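Local coordinates for putative ribose 5-phosphate isomerase (Leishmania infantum, PDB 6FXW), which probably interconverts ribose 5-phosphate and ribulose 5-phosphate in the pentose phosphate pathway, as a type B isomerase of the LacAB/RpiB family, at residues A81-C93 with Q104-R116. Numbering follows the deposited sequence. Where two conformers were deposited one is given.
Sequences AANKFRGIRAALC and QHNNAHILCIGVR. With SO4 (sulfate ion), chain C; SO4 (sulfate ion), chain B.
One face of the Arg89 guanidinium carries CE1 of His109, offset toward the rim and 3.4 Å above the plane, with the two flat groups inclined 49° to each other. The edge of the guanidinium meets main-chain carbonyls and an anion: Arg89 NE reaches Asn106 O at 2.9 Å and Arg89 NH2 reaches Asn107 O at 2.8 Å, both oxygens lying near but somewhat tilted from the guanidinium plane, and NH1 and NH2 each donate to the sulfate of chain C. A bend at chi3 (-60°) brings the end of Arg89 round to the carbonyls of Asn106 and Asn107. The His109 ring is held at two corners of its own edge, since ND1 accepts the backbone N-H of Arg89 at 2.9 Å while NE2 donates to sulfate O2 at 2.8 Å, a nearly straight bond (169°). These two bonds fix the ring's rotation, and the two side chains together offer three donors to the anion, probably a guest from the crystallisation liquor.

Past this polar end the two segments run on as parallel strands 90-92 and 110-114. Ala91 donates to Ile110 O and accepts from Cys112 N, and Cys93 N continues the ladder to Cys112 O. Ile110 CD1 packs on Ile88 CG2 at 3.7 Å, on the face shared by Ala90 and Cys112; on the face of Ala91 and Leu111, Ala91 CB meets Ala108 CB of the preceding loop at 3.8 Å, and Leu111 CD1 touches Cys93 CB.

The pairing closes the beta-alpha-beta unit built from strand 90-92, helix 96-104 and strand 110-114. Strand 110-114 lies between 90-92 and 67-72 in the parallel sheet, where helix 49-61 covers Ile110 and helix 120-131 covers Leu111.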
# COMPACT_ATOMS: atom_id res chain seq x y z
N ALA A 81 19.85 4.85 6.90
CA ALA A 81 21.29 5.02 6.67
C ALA A 81 21.58 6.26 5.80
O ALA A 81 22.48 7.06 6.08
CB ALA A 81 21.82 3.82 5.99
N ALA A 82 20.83 6.45 4.72
CA ALA A 82 21.10 7.58 3.80
C ALA A 82 20.91 8.91 4.47
O ALA A 82 21.59 9.88 4.23
CB ALA A 82 20.25 7.47 2.52
N ASN A 83 19.84 8.98 5.28
CA ASN A 83 19.55 10.23 6.00
C ASN A 83 20.62 10.60 7.02
O ASN A 83 20.65 11.74 7.49
CB ASN A 83 18.15 10.25 6.59
CG ASN A 83 17.09 10.56 5.57
OD1 ASN A 83 17.17 11.56 4.86
ND2 ASN A 83 16.05 9.69 5.48
N LYS A 84 21.49 9.68 7.37
CA LYS A 84 22.61 10.01 8.26
C LYS A 84 23.69 10.82 7.59
O LYS A 84 24.53 11.42 8.26
CB LYS A 84 23.23 8.78 8.89
CG LYS A 84 22.28 8.04 9.84
CD LYS A 84 21.63 8.85 10.93
CE LYS A 84 20.69 8.05 11.78
NZ LYS A 84 20.28 8.96 12.92
N PHE A 85 23.67 10.90 6.29
CA PHE A 85 24.60 11.78 5.55
C PHE A 85 24.18 13.16 5.54
O PHE A 85 23.11 13.51 5.15
CB PHE A 85 24.82 11.28 4.10
CG PHE A 85 25.75 10.17 4.01
CD1 PHE A 85 25.42 8.84 4.25
CD2 PHE A 85 27.06 10.43 3.60
CE1 PHE A 85 26.37 7.84 4.20
CE2 PHE A 85 27.99 9.39 3.50
CZ PHE A 85 27.66 8.13 3.80
N ARG A 86 25.11 14.04 5.95
CA ARG A 86 24.85 15.45 5.84
C ARG A 86 24.60 15.88 4.41
O ARG A 86 25.35 15.50 3.52
CB ARG A 86 26.11 16.20 6.39
CG ARG A 86 26.02 17.70 6.33
CD ARG A 86 27.26 18.35 7.00
NE ARG A 86 27.15 19.81 7.04
CZ ARG A 86 27.72 20.66 6.18
NH1 ARG A 86 27.54 21.97 6.34
NH2 ARG A 86 28.47 20.23 5.16
N GLY A 87 23.57 16.63 4.16
CA GLY A 87 23.26 17.17 2.88
C GLY A 87 22.29 16.29 2.05
O GLY A 87 22.01 16.64 0.93
N ILE A 88 21.95 15.11 2.58
CA ILE A 88 21.06 14.19 1.87
C ILE A 88 19.73 14.09 2.53
O ILE A 88 19.62 13.99 3.76
CB ILE A 88 21.67 12.78 1.88
CG1 ILE A 88 22.99 12.70 1.10
CG2 ILE A 88 20.72 11.63 1.40
CD1 ILE A 88 22.84 12.92 -0.37
N ARG A 89 18.69 14.13 1.72
CA ARG A 89 17.32 13.81 2.15
C ARG A 89 16.91 12.58 1.35
O ARG A 89 16.84 12.59 0.10
CB ARG A 89 16.39 14.95 1.84
CG ARG A 89 16.67 16.23 2.69
CD ARG A 89 15.69 17.39 2.42
NE ARG A 89 15.70 17.84 1.06
CZ ARG A 89 16.64 18.68 0.56
NH1 ARG A 89 17.62 19.16 1.38
NH2 ARG A 89 16.62 19.00 -0.71
N ALA A 90 16.53 11.54 2.07
CA ALA A 90 16.21 10.19 1.52
C ALA A 90 14.79 9.86 1.89
O ALA A 90 14.40 9.90 3.06
CB ALA A 90 17.17 9.16 1.98
N ALA A 91 13.98 9.52 0.89
CA ALA A 91 12.55 9.28 1.07
C ALA A 91 12.14 7.87 0.79
O ALA A 91 12.28 7.37 -0.37
CB ALA A 91 11.75 10.17 0.15
N LEU A 92 11.59 7.20 1.76
CA LEU A 92 10.97 5.89 1.52
C LEU A 92 9.61 6.08 0.82
O LEU A 92 8.74 6.75 1.36
CB LEU A 92 10.85 5.12 2.82
CG LEU A 92 10.43 3.65 2.69
CD1 LEU A 92 10.63 2.87 3.96
CD2 LEU A 92 8.87 3.67 2.46
N CYS A 93 9.47 5.53 -0.36
CA CYS A 93 8.25 5.62 -1.14
C CYS A 93 7.77 4.25 -1.54
O CYS A 93 8.56 3.31 -1.75
CB CYS A 93 8.42 6.45 -2.40
SG CYS A 93 9.06 8.11 -2.11
N GLN A 104 7.90 16.95 -4.49
CA GLN A 104 7.16 18.25 -4.41
C GLN A 104 7.37 18.97 -3.13
O GLN A 104 7.56 20.20 -3.06
CB GLN A 104 5.69 18.05 -4.71
CG GLN A 104 5.38 17.75 -6.15
CD GLN A 104 3.94 17.84 -6.49
OE1 GLN A 104 3.09 17.46 -5.73
NE2 GLN A 104 3.68 18.40 -7.64
N HIS A 105 7.31 18.20 -2.03
CA HIS A 105 7.40 18.78 -0.69
C HIS A 105 8.75 18.63 -0.10
O HIS A 105 9.32 19.60 0.42
CB HIS A 105 6.35 18.13 0.23
CG HIS A 105 4.97 18.48 -0.13
ND1 HIS A 105 3.88 17.93 0.55
CD2 HIS A 105 4.46 19.23 -1.12
CE1 HIS A 105 2.78 18.37 -0.01
NE2 HIS A 105 3.08 19.17 -1.03
N ASN A 106 9.31 17.42 -0.09
CA ASN A 106 10.53 17.17 0.65
C ASN A 106 11.83 17.32 -0.19
O ASN A 106 12.91 17.29 0.39
CB ASN A 106 10.53 15.80 1.28
CG ASN A 106 9.24 15.48 2.01
OD1 ASN A 106 8.43 14.73 1.46
ND2 ASN A 106 8.98 16.11 3.17
N ASN A 107 11.68 17.60 -1.48
CA ASN A 107 12.76 17.79 -2.41
C ASN A 107 13.84 16.75 -2.15
O ASN A 107 15.05 17.03 -2.04
CB ASN A 107 13.32 19.21 -2.27
CG ASN A 107 14.23 19.59 -3.42
OD1 ASN A 107 14.38 18.86 -4.39
ND2 ASN A 107 14.91 20.74 -3.27
N ALA A 108 13.49 15.46 -2.10
CA ALA A 108 14.42 14.40 -1.71
C ALA A 108 15.45 14.11 -2.80
O ALA A 108 15.14 14.15 -4.01
CB ALA A 108 13.70 13.08 -1.44
N HIS A 109 16.67 13.89 -2.38
CA HIS A 109 17.73 13.44 -3.28
C HIS A 109 17.69 12.01 -3.63
O HIS A 109 18.15 11.62 -4.72
CB HIS A 109 19.13 13.66 -2.65
CG HIS A 109 19.38 15.05 -2.18
ND1 HIS A 109 19.03 15.45 -0.89
CD2 HIS A 109 19.92 16.16 -2.79
CE1 HIS A 109 19.36 16.74 -0.74
NE2 HIS A 109 19.89 17.21 -1.88
N ILE A 110 17.18 11.18 -2.71
CA ILE A 110 17.26 9.69 -2.82
C ILE A 110 15.89 9.11 -2.60
O ILE A 110 15.18 9.51 -1.66
CB ILE A 110 18.29 9.10 -1.85
CG1 ILE A 110 19.73 9.63 -2.16
CG2 ILE A 110 18.25 7.56 -1.91
CD1 ILE A 110 20.79 9.08 -1.29
N LEU A 111 15.53 8.22 -3.49
CA LEU A 111 14.33 7.41 -3.41
C LEU A 111 14.75 6.10 -2.74
O LEU A 111 15.65 5.40 -3.25
CB LEU A 111 13.84 7.14 -4.78
CG LEU A 111 12.82 6.02 -4.99
CD1 LEU A 111 11.50 6.33 -4.21
CD2 LEU A 111 12.61 5.80 -6.48
N CYS A 112 14.04 5.66 -1.68
CA CYS A 112 14.27 4.39 -1.03
C CYS A 112 13.05 3.50 -1.23
O CYS A 112 11.95 3.94 -1.01
CB CYS A 112 14.53 4.60 0.43
SG CYS A 112 16.01 5.57 0.77
N ILE A 113 13.27 2.32 -1.75
CA ILE A 113 12.20 1.37 -2.04
C ILE A 113 12.52 -0.04 -1.48
O ILE A 113 13.74 -0.44 -1.32
CB ILE A 113 11.89 1.27 -3.51
CG1 ILE A 113 13.15 0.95 -4.28
CG2 ILE A 113 11.29 2.58 -3.97
CD1 ILE A 113 12.85 0.73 -5.82
N GLY A 114 11.49 -0.88 -1.29
CA GLY A 114 11.63 -2.24 -0.86
C GLY A 114 11.21 -3.20 -1.91
O GLY A 114 10.08 -3.09 -2.43
N VAL A 115 12.08 -4.11 -2.26
CA VAL A 115 11.75 -5.10 -3.27
C VAL A 115 11.00 -6.29 -2.69
O VAL A 115 10.35 -7.05 -3.46
CB VAL A 115 13.07 -5.53 -3.90
CG1 VAL A 115 13.98 -6.27 -2.98
CG2 VAL A 115 12.92 -6.25 -5.19
N ARG A 116 10.98 -6.49 -1.36
CA ARG A 116 10.19 -7.55 -0.75
C ARG A 116 8.80 -7.03 -0.35
O ARG A 116 7.92 -7.86 0.02
CB ARG A 116 10.88 -8.15 0.47
CG ARG A 116 12.20 -8.78 0.11
CD ARG A 116 12.88 -9.22 1.38
NE ARG A 116 14.19 -9.81 1.04
CZ ARG A 116 15.14 -9.97 1.90
NH1 ARG A 116 15.07 -9.44 3.11
NH2 ARG A 116 16.23 -10.60 1.50
S SO4 C . 19.83 20.78 -1.42
O1 SO4 C . 18.55 20.60 -2.19
O2 SO4 C . 20.87 19.82 -2.00
O3 SO4 C . 20.27 22.21 -1.64
O4 SO4 C . 19.72 20.64 0.06
S SO4 B . 18.14 -10.87 5.16
O1 SO4 B . 17.78 -12.26 5.66
O2 SO4 B . 18.23 -10.89 3.70
O3 SO4 B . 16.93 -10.02 5.66
O4 SO4 B . 19.40 -10.55 5.77
O HOH W 1 8.85 0.52 -1.52